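Putative alpha-N-acetylgalactosaminidase (Bacillus halodurans C-125, PDB 3CC1) probably removes terminal alpha-linked N-acetylgalactosamine from glycans, as a hydrolase with a TIM barrel and a C-terminal beta sandwich. Local coordinates at residues 23-28 and 281-286; 47-52 and 178-183; 56-61 and 149-154. One frame throughout, in Å; residues are numbered along the deposited sequence. Where two conformers were deposited one is given.

Contact 1: residues 23-28 and 281-286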
loop_
_atom_site.group_PDB
_atom_site.type_symbol
_atom_site.label_atom_id
_atom_site.label_comp_id
_atom_site.label_asym_id
_atom_site.label_seq_id
_atom_site.Cartn_x
_atom_site.Cartn_y
_atom_site.Cartn_z
ATOM N N GLY A 23 6.031 -32.779 -7.447
ATOM C CA GLY A 23 5.541 -31.973 -8.537
ATOM C C GLY A 23 4.447 -32.666 -9.303
ATOM O O GLY A 23 3.471 -33.172 -8.712
ATOM N N ALA A 24 4.616 -32.683 -10.633
ATOM C CA ALA A 24 3.645 -33.285 -11.556
ATOM C C ALA A 24 3.900 -34.798 -11.761
ATOM O O ALA A 24 3.180 -35.457 -12.499
ATOM C CB ALA A 24 3.666 -32.535 -12.931
ATOM N N SER A 25 4.893 -35.352 -11.072
ATOM C CA SER A 25 5.479 -36.642 -11.477
ATOM C C SER A 25 5.358 -37.786 -10.456
ATOM O O SER A 25 6.063 -38.807 -10.579
ATOM C CB SER A 25 6.978 -36.433 -11.793
ATOM O OG SER A 25 7.725 -36.379 -10.584
ATOM N N VAL A 26 4.457 -37.675 -9.482
ATOM C CA VAL A 26 4.363 -38.715 -8.433
ATOM C C VAL A 26 4.078 -40.100 -9.037
ATOM O O VAL A 26 3.339 -40.265 -10.055
ATOM C CB VAL A 26 3.299 -38.375 -7.322
ATOM C CG1 VAL A 26 1.866 -38.575 -7.835
ATOM C CG2 VAL A 26 3.541 -39.183 -6.070
ATOM N N THR A 27 4.663 -41.112 -8.413
ATOM C CA THR A 27 4.392 -42.496 -8.809
ATOM C C THR A 27 3.463 -43.169 -7.840
ATOM O O THR A 27 3.253 -42.730 -6.700
ATOM C CB THR A 27 5.674 -43.327 -8.852
ATOM O OG1 THR A 27 6.116 -43.536 -7.518
ATOM C CG2 THR A 27 6.760 -42.678 -9.686
ATOM N N GLU A 28 2.922 -44.292 -8.283
ATOM C CA GLU A 28 1.974 -45.071 -7.488
ATOM C C GLU A 28 2.597 -45.579 -6.172
ATOM O O GLU A 28 1.965 -45.589 -5.128
ATOM C CB GLU A 28 1.522 -46.230 -8.367
ATOM C CG GLU A 28 0.954 -47.407 -7.765
ATOM C CD GLU A 28 0.645 -48.442 -8.874
ATOM O OE1 GLU A 28 0.042 -48.051 -9.892
ATOM O OE2 GLU A 28 1.056 -49.626 -8.748
ATOM N N GLY A 281 10.534 -30.829 -2.445
ATOM C CA GLY A 281 11.360 -30.451 -3.569
ATOM C C GLY A 281 12.142 -31.590 -4.190
ATOM O O GLY A 281 13.153 -31.361 -4.847
ATOM N N ILE A 282 11.676 -32.824 -3.984
ATOM C CA ILE A 282 12.413 -34.020 -4.435
ATOM C C ILE A 282 12.464 -34.051 -5.964
ATOM O O ILE A 282 13.529 -34.217 -6.548
ATOM C CB ILE A 282 11.847 -35.317 -3.821
ATOM C CG1 ILE A 282 11.939 -35.235 -2.296
ATOM C CG2 ILE A 282 12.609 -36.571 -4.301
ATOM C CD1 ILE A 282 11.257 -36.353 -1.563
ATOM N N ARG A 283 11.314 -33.851 -6.606
ATOM C CA ARG A 283 11.251 -33.651 -8.045
ATOM C C ARG A 283 10.283 -32.502 -8.237
ATOM O O ARG A 283 9.098 -32.692 -8.215
ATOM C CB ARG A 283 10.782 -34.909 -8.788
ATOM C CG ARG A 283 11.716 -36.131 -8.614
ATOM C CD ARG A 283 11.376 -37.301 -9.529
ATOM N NE ARG A 283 9.964 -37.705 -9.443
ATOM C CZ ARG A 283 9.461 -38.574 -8.579
ATOM N NH1 ARG A 283 10.238 -39.141 -7.681
ATOM N NH2 ARG A 283 8.165 -38.886 -8.626
ATOM N N SER A 284 10.828 -31.296 -8.336
ATOM C CA SER A 284 10.079 -30.033 -8.206
ATOM C C SER A 284 10.851 -28.892 -8.875
ATOM O O SER A 284 12.056 -28.682 -8.631
ATOM C CB SER A 284 9.866 -29.688 -6.740
ATOM O OG SER A 284 9.018 -28.572 -6.595
ATOM N N VAL A 285 10.146 -28.117 -9.677
ATOM C CA VAL A 285 10.776 -27.034 -10.426
ATOM C C VAL A 285 10.138 -25.631 -10.191
ATOM O O VAL A 285 10.571 -24.656 -10.801
ATOM C CB VAL A 285 10.806 -27.344 -11.953
ATOM C CG1 VAL A 285 11.713 -28.570 -12.218
ATOM C CG2 VAL A 285 9.391 -27.571 -12.516
ATOM N N ASP A 286 9.102 -25.551 -9.355
ATOM C CA ASP A 286 8.394 -24.290 -9.133
ATOM C C ASP A 286 8.643 -23.681 -7.768
ATOM O O ASP A 286 8.087 -22.623 -7.439
ATOM C CB ASP A 286 6.877 -24.463 -9.303
ATOM C CG ASP A 286 6.272 -25.391 -8.273
ATOM O OD1 ASP A 286 6.881 -26.464 -8.068
ATOM O OD2 ASP A 286 5.193 -25.064 -7.698
#

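Contact 2: residues 47-52 and 178-183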
loop_
_atom_site.group_PDB
_atom_site.type_symbol
_atom_site.label_atom_id
_atom_site.label_comp_id
_atom_site.label_asym_id
_atom_site.label_seq_id
_atom_site.Cartn_x
_atom_site.Cartn_y
_atom_site.Cartn_z
ATOM N N TRP A 47 -6.545 -36.904 9.594
ATOM C CA TRP A 47 -5.908 -36.882 8.275
ATOM C C TRP A 47 -6.456 -38.017 7.432
ATOM O O TRP A 47 -6.383 -39.180 7.814
ATOM C CB TRP A 47 -4.376 -37.027 8.384
ATOM C CG TRP A 47 -3.737 -35.940 9.181
ATOM C CD1 TRP A 47 -3.514 -35.937 10.528
ATOM C CD2 TRP A 47 -3.242 -34.687 8.696
ATOM N NE1 TRP A 47 -2.934 -34.758 10.919
ATOM C CE2 TRP A 47 -2.770 -33.961 9.824
ATOM C CE3 TRP A 47 -3.177 -34.091 7.435
ATOM C CZ2 TRP A 47 -2.205 -32.704 9.718
ATOM C CZ3 TRP A 47 -2.633 -32.811 7.333
ATOM C CH2 TRP A 47 -2.149 -32.138 8.471
ATOM N N GLU A 48 -6.986 -37.678 6.260
ATOM C CA GLU A 48 -7.728 -38.655 5.507
ATOM C C GLU A 48 -7.550 -38.711 3.997
ATOM O O GLU A 48 -7.758 -39.757 3.405
ATOM C CB GLU A 48 -9.191 -38.578 5.908
ATOM C CG GLU A 48 -9.942 -37.481 5.392
ATOM C CD GLU A 48 -11.440 -37.752 5.538
ATOM O OE1 GLU A 48 -11.794 -38.954 5.517
ATOM O OE2 GLU A 48 -12.260 -36.788 5.669
ATOM N N TYR A 49 -7.186 -37.596 3.381
ATOM C CA TYR A 49 -7.129 -37.522 1.938
ATOM C C TYR A 49 -5.708 -37.753 1.423
ATOM O O TYR A 49 -4.739 -37.252 1.983
ATOM C CB TYR A 49 -7.620 -36.171 1.448
ATOM C CG TYR A 49 -9.093 -35.995 1.539
ATOM C CD1 TYR A 49 -9.929 -36.575 0.594
ATOM C CD2 TYR A 49 -9.670 -35.312 2.607
ATOM C CE1 TYR A 49 -11.308 -36.461 0.696
ATOM C CE2 TYR A 49 -11.035 -35.176 2.709
ATOM C CZ TYR A 49 -11.849 -35.746 1.751
ATOM O OH TYR A 49 -13.218 -35.609 1.824
ATOM N N ILE A 50 -5.620 -38.538 0.358
ATOM C CA ILE A 50 -4.373 -38.799 -0.378
ATOM C C ILE A 50 -4.638 -38.276 -1.790
ATOM O O ILE A 50 -5.502 -38.808 -2.517
ATOM C CB ILE A 50 -4.010 -40.306 -0.350
ATOM C CG1 ILE A 50 -3.665 -40.760 1.104
ATOM C CG2 ILE A 50 -2.876 -40.646 -1.370
ATOM C CD1 ILE A 50 -2.318 -40.208 1.645
ATOM N N VAL A 51 -3.938 -37.204 -2.156
ATOM C CA VAL A 51 -4.313 -36.432 -3.362
ATOM C C VAL A 51 -3.174 -36.345 -4.347
ATOM O O VAL A 51 -2.070 -35.913 -4.001
ATOM C CB VAL A 51 -4.794 -34.986 -3.020
ATOM C CG1 VAL A 51 -5.283 -34.223 -4.295
ATOM C CG2 VAL A 51 -5.899 -35.008 -1.928
ATOM N N VAL A 52 -3.481 -36.749 -5.582
ATOM C CA VAL A 52 -2.534 -36.723 -6.672
ATOM C C VAL A 52 -2.768 -35.421 -7.420
ATOM O O VAL A 52 -3.860 -35.122 -7.883
ATOM C CB VAL A 52 -2.674 -37.965 -7.614
ATOM C CG1 VAL A 52 -1.836 -37.778 -8.892
ATOM C CG2 VAL A 52 -2.293 -39.267 -6.899
ATOM N N VAL A 178 -12.897 -42.184 -6.958
ATOM C CA VAL A 178 -12.389 -40.880 -6.530
ATOM C C VAL A 178 -13.354 -40.263 -5.500
ATOM O O VAL A 178 -14.582 -40.353 -5.659
ATOM C CB VAL A 178 -12.191 -39.919 -7.733
ATOM C CG1 VAL A 178 -11.879 -38.512 -7.277
ATOM C CG2 VAL A 178 -11.074 -40.445 -8.691
ATOM N N ASP A 179 -12.792 -39.643 -4.447
ATOM C CA ASP A 179 -13.596 -39.032 -3.360
ATOM C C ASP A 179 -13.533 -37.515 -3.307
ATOM O O ASP A 179 -14.358 -36.870 -2.661
ATOM C CB ASP A 179 -13.142 -39.593 -1.996
ATOM C CG ASP A 179 -13.120 -41.090 -1.996
ATOM O OD1 ASP A 179 -14.192 -41.672 -2.285
ATOM O OD2 ASP A 179 -12.034 -41.682 -1.812
ATOM N N PHE A 180 -12.534 -36.969 -3.989
ATOM C CA PHE A 180 -12.210 -35.553 -3.963
ATOM C C PHE A 180 -11.621 -35.139 -5.324
ATOM O O PHE A 180 -10.696 -35.771 -5.846
ATOM C CB PHE A 180 -11.219 -35.330 -2.813
ATOM C CG PHE A 180 -10.645 -33.943 -2.698
ATOM C CD1 PHE A 180 -9.518 -33.570 -3.419
ATOM C CD2 PHE A 180 -11.141 -33.060 -1.780
ATOM C CE1 PHE A 180 -8.949 -32.289 -3.269
ATOM C CE2 PHE A 180 -10.579 -31.779 -1.637
ATOM C CZ PHE A 180 -9.475 -31.411 -2.378
ATOM N N VAL A 181 -12.157 -34.063 -5.882
ATOM C CA VAL A 181 -11.635 -33.453 -7.124
ATOM C C VAL A 181 -11.423 -31.931 -6.900
ATOM O O VAL A 181 -12.356 -31.211 -6.497
ATOM C CB VAL A 181 -12.558 -33.704 -8.331
ATOM C CG1 VAL A 181 -12.018 -32.975 -9.554
ATOM C CG2 VAL A 181 -12.695 -35.208 -8.639
ATOM N N LYS A 182 -10.183 -31.470 -7.096
ATOM C CA LYS A 182 -9.876 -30.041 -7.122
ATOM C C LYS A 182 -9.673 -29.619 -8.575
ATOM O O LYS A 182 -8.902 -30.239 -9.298
ATOM C CB LYS A 182 -8.619 -29.713 -6.313
ATOM C CG LYS A 182 -8.267 -28.203 -6.290
ATOM C CD LYS A 182 -7.846 -27.725 -4.920
ATOM C CE LYS A 182 -7.622 -26.168 -4.925
ATOM N N VAL A 183 -10.373 -28.571 -8.999
ATOM C CA VAL A 183 -10.219 -28.062 -10.365
ATOM C C VAL A 183 -9.280 -26.851 -10.313
ATOM O O VAL A 183 -9.527 -25.859 -9.601
ATOM C CB VAL A 183 -11.571 -27.710 -10.994
ATOM C CG1 VAL A 183 -11.422 -27.380 -12.498
ATOM C CG2 VAL A 183 -12.589 -28.843 -10.716
HETATM O O HOH W 1 -14.829 -37.455 0.270
#

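Contact 3: residues 56-61 and 149-154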
loop_
_atom_site.group_PDB
_atom_site.type_symbol
_atom_site.label_atom_id
_atom_site.label_comp_id
_atom_site.label_asym_id
_atom_site.label_seq_id
_atom_site.Cartn_x
_atom_site.Cartn_y
_atom_site.Cartn_z
ATOM N N TRP A 56 -1.057 -36.048 -13.871
ATOM C CA TRP A 56 -1.032 -37.475 -13.667
ATOM C C TRP A 56 -1.247 -38.267 -14.963
ATOM O O TRP A 56 -1.036 -39.475 -14.960
ATOM C CB TRP A 56 -2.070 -37.890 -12.590
ATOM C CG TRP A 56 -3.438 -37.269 -12.752
ATOM C CD1 TRP A 56 -3.894 -36.176 -12.105
ATOM C CD2 TRP A 56 -4.513 -37.711 -13.601
ATOM N NE1 TRP A 56 -5.170 -35.870 -12.518
ATOM C CE2 TRP A 56 -5.582 -36.810 -13.422
ATOM C CE3 TRP A 56 -4.676 -38.768 -14.499
ATOM C CZ2 TRP A 56 -6.774 -36.937 -14.093
ATOM C CZ3 TRP A 56 -5.858 -38.898 -15.155
ATOM C CH2 TRP A 56 -6.901 -37.985 -14.960
ATOM N N TYR A 57 -1.548 -37.540 -16.065
ATOM C CA TYR A 57 -1.909 -38.088 -17.382
ATOM C C TYR A 57 -0.816 -37.826 -18.425
ATOM O O TYR A 57 -0.991 -38.111 -19.600
ATOM C CB TYR A 57 -3.258 -37.475 -17.853
ATOM C CG TYR A 57 -3.303 -35.989 -17.587
ATOM C CD1 TYR A 57 -2.588 -35.103 -18.409
ATOM C CD2 TYR A 57 -3.975 -35.474 -16.481
ATOM C CE1 TYR A 57 -2.576 -33.742 -18.138
ATOM C CE2 TYR A 57 -3.974 -34.125 -16.217
ATOM C CZ TYR A 57 -3.253 -33.267 -17.043
ATOM O OH TYR A 57 -3.248 -31.908 -16.811
ATOM N N GLU A 58 0.319 -37.285 -17.969
ATOM C CA GLU A 58 1.359 -36.769 -18.854
ATOM C C GLU A 58 2.684 -37.508 -18.685
ATOM O O GLU A 58 3.498 -37.100 -17.869
ATOM C CB GLU A 58 1.590 -35.270 -18.586
ATOM C CG GLU A 58 2.465 -34.557 -19.626
ATOM C CD GLU A 58 2.088 -33.052 -19.795
ATOM O OE1 GLU A 58 0.951 -32.675 -19.406
ATOM O OE2 GLU A 58 2.909 -32.261 -20.335
ATOM N N PRO A 59 2.878 -38.629 -19.404
ATOM C CA PRO A 59 4.159 -39.300 -19.279
ATOM C C PRO A 59 5.153 -38.489 -20.083
ATOM O O PRO A 59 4.778 -37.724 -20.994
ATOM C CB PRO A 59 3.922 -40.661 -19.950
ATOM C CG PRO A 59 2.903 -40.358 -21.006
ATOM C CD PRO A 59 1.984 -39.322 -20.351
ATOM N N THR A 60 6.411 -38.634 -19.765
ATOM C CA THR A 60 7.409 -37.888 -20.525
ATOM C C THR A 60 7.958 -38.738 -21.683
ATOM O O THR A 60 7.745 -39.950 -21.708
ATOM C CB THR A 60 8.524 -37.422 -19.602
ATOM O OG1 THR A 60 9.125 -38.557 -19.009
ATOM C CG2 THR A 60 7.976 -36.534 -18.475
ATOM N N ALA A 61 8.642 -38.078 -22.629
ATOM C CA ALA A 61 9.095 -38.684 -23.889
ATOM C C ALA A 61 10.065 -39.840 -23.716
ATOM O O ALA A 61 10.222 -40.652 -24.599
ATOM C CB ALA A 61 9.676 -37.617 -24.848
ATOM N N ASN A 149 -0.138 -23.397 -18.603
ATOM C CA ASN A 149 -0.204 -24.807 -18.967
ATOM C C ASN A 149 -0.969 -25.090 -20.254
ATOM O O ASN A 149 -2.148 -24.763 -20.379
ATOM C CB ASN A 149 -0.839 -25.570 -17.807
ATOM C CG ASN A 149 -1.176 -26.990 -18.163
ATOM O OD1 ASN A 149 -2.188 -27.255 -18.832
ATOM N ND2 ASN A 149 -0.336 -27.925 -17.704
ATOM N N THR A 150 -0.291 -25.752 -21.194
ATOM C CA THR A 150 -0.828 -25.985 -22.542
ATOM C C THR A 150 -1.780 -27.214 -22.696
ATOM O O THR A 150 -2.160 -27.550 -23.810
ATOM C CB THR A 150 0.321 -26.180 -23.588
ATOM O OG1 THR A 150 1.190 -27.228 -23.134
ATOM C CG2 THR A 150 1.150 -24.925 -23.757
ATOM N N ASP A 151 -2.174 -27.857 -21.604
ATOM C CA ASP A 151 -2.839 -29.165 -21.717
ATOM C C ASP A 151 -4.251 -29.063 -22.332
ATOM O O ASP A 151 -4.689 -29.940 -23.066
ATOM C CB ASP A 151 -2.963 -29.851 -20.324
ATOM C CG ASP A 151 -1.635 -30.351 -19.762
ATOM O OD1 ASP A 151 -0.652 -30.528 -20.546
ATOM O OD2 ASP A 151 -1.612 -30.603 -18.515
HETATM N N MSE A 152 -4.973 -28.016 -21.994
HETATM C CA MSE A 152 -6.417 -27.943 -22.266
HETATM C C MSE A 152 -6.839 -26.716 -23.094
HETATM O O MSE A 152 -6.121 -25.715 -23.206
HETATM C CB MSE A 152 -7.225 -27.901 -20.961
HETATM C CG MSE A 152 -6.707 -28.724 -19.766
HETATM SE SE MSE A 152 -6.740 -30.620 -20.109
HETATM C CE MSE A 152 -8.535 -31.068 -19.465
ATOM N N TYR A 153 -8.037 -26.817 -23.647
ATOM C CA TYR A 153 -8.839 -25.664 -24.051
ATOM C C TYR A 153 -10.047 -25.641 -23.111
ATOM O O TYR A 153 -10.439 -26.667 -22.553
ATOM C CB TYR A 153 -9.362 -25.796 -25.482
ATOM C CG TYR A 153 -8.303 -25.659 -26.559
ATOM C CD1 TYR A 153 -7.552 -24.505 -26.673
ATOM C CD2 TYR A 153 -8.090 -26.677 -27.483
ATOM C CE1 TYR A 153 -6.612 -24.374 -27.689
ATOM C CE2 TYR A 153 -7.155 -26.558 -28.490
ATOM C CZ TYR A 153 -6.426 -25.411 -28.590
ATOM O OH TYR A 153 -5.471 -25.302 -29.574
ATOM N N GLY A 154 -10.600 -24.452 -22.922
ATOM C CA GLY A 154 -11.893 -24.311 -22.318
ATOM C C GLY A 154 -12.991 -25.049 -23.050
ATOM O O GLY A 154 -12.958 -25.234 -24.261
#

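Contact 1: residues 23-28 and 281-286
Arg283 reaches across to Ser25 and meets it with NE and NH2 together. Arg283 CB already lies 3.8 Å from Ser25 OG. CG then stands anti to the carbonyl carbon (chi1 -62°), and the chain bends at chi3, which brings the later atoms alongside the serine. Arg283 CD stays close to the hydroxyl, at 3.9 Å from Ser25 OG. Arg283 NE makes the straighter bond, donating to Ser25 OG at 2.8 Å with an N-H...O angle of 154°. The hydroxyl lies close to the guanidinium plane. Arg283 NH2 donates to Ser25 O at 2.9 Å and 144°. It approaches from well above the carbonyl plane, not along a lone pair. A weak bond of 3.2 Å also runs from Arg283 NH2 to Ser25 OG. Thr27 CG2 comes within 4.2 Å of Arg283 NH2. At the tip, NH1 forms a salt bridge with Glu30, whose carboxylate also accepts from Thr27 N.

The Ser25 hydroxyl is hydrogen-bonded to Tyr22 O as well. Its oxygen therefore faces the arginine while its own proton goes to Tyr22 O, at the end of helix 19-22.

The contact ties the loop between helices 19-22 and 28-41, in which Thr27 is the N-cap of the second helix, to the loop between strands 279-280 and 292-293. A glycerol lies about 3 Å from the Arg283 side chain. The guanidinium is thus held at several edges: two nitrogens on serine oxygens and a third on a carboxylate, which would fix its rotation and balance its charge.

Contact 2: residues 47-52 and 178-183
Tyr49 and Val51 meet Phe180 through apolar contacts, with no direct hydrogen bond between the segments. The closest is Tyr49 CE1 against Phe180 CB, at 3.7 Å. Val51 adds a looser touch, Val51 CG2 to Phe180 CD1 at 4.2 Å. Phe180 CG lies anti to its backbone N (chi1 174°), which carries the ring in beside both partners.

The two rings also pair. Their centroids are 5.3 Å apart and their planes turn 48° against each other, so the pair is oblique. Phe180 CD2 sits over one face of the tyrosine ring, toward its rim.

The polar link is indirect. One water lies 2.9 Å from Tyr49 OH and donates to Asp179 O at 3.0 Å. The Asp179 carboxylate faces other partners: Arg211 in a salt bridge, and His104 and Phe110 N in hydrogen bonds.

Strands 49-52 and 180-184 run parallel, with strand 109-115 between them in the sheet of the TIM barrel. Ile50 and Val52 pack on helix 28-41, whereas Tyr49 and Val51 face inward, in keeping with the in-out alternation along a barrel strand. Val214 of the next strand, 214-216, touches the side chains of Tyr49 and Phe180.

The chemistry is therefore that of a barrel interior: apolar side chains meet near the N-terminal ends of 49-52 and 180-184, across the strand that separates them, and one water joins the phenol hydroxyl to a backbone carbonyl.

Contact 3: residues 56-61 and 149-154
Beside a bound glycerol, in the loop that leaves the C-terminal end of barrel strand 49-52, Tyr57 and Glu58 converge on the carboxylate of Asp151. Tyr57 OH donates to Asp151 OD2 at 2.7 Å. It comes from the anti side, 32° out of the carboxylate plane, and the ring is turned 77° from that plane. The carboxylate meets the tyrosine at the ring's edge. CG of Tyr57 sits between the backbone N and the carbonyl carbon (chi1 43°), which points the phenol at Asp151.

Asn149 is modelled in two conformers. In one of them Asn149 OD1 accepts from Asp151 N at 2.8 Å, an Asx turn that rests on that conformer. In the same conformer Asn149 ND2 donates to Asp151 OD2 at 3.1 Å, from the face opposite Tyr57 OH. Replacing Asp151 by an alanine removes the acceptor of Tyr57 OH, and the phenol would probably be left freer to turn, while the Asn149 amide, in this conformer, is likely to lose its partner too.

Glu58 OE1 lies 2.9 Å from Asp151 OD1, two acceptors of like charge with no hydrogen bond between them. Glu58 OE2 is hydrogen-bonded to O1 of the glycerol.

In the fold
Contact 2 lies in the barrel wall and interior, while contacts 1 and 3 involve loops beyond its strands. Contact 1 touches contact 2 through Val26 CG1 and Val52 CG1, 3.9 Å apart, although their centres are about 17 Å apart. Contact 3 is nested along the chain inside the loop that contact 2 closes, with 56-61 soon after 47-52; the centres are about 20 Å apart. Contacts 1 and 3 are about 15 Å apart between centres, and both reach the second subunit. Each has a glycerol nearby. In TIM-barrel glycosidases the active site lies at the C-terminal strand ends, the side on which these loops lie. The hexaoxaicosanediol pocket, with Glu367 and Tyr369, uses no residue of these contacts.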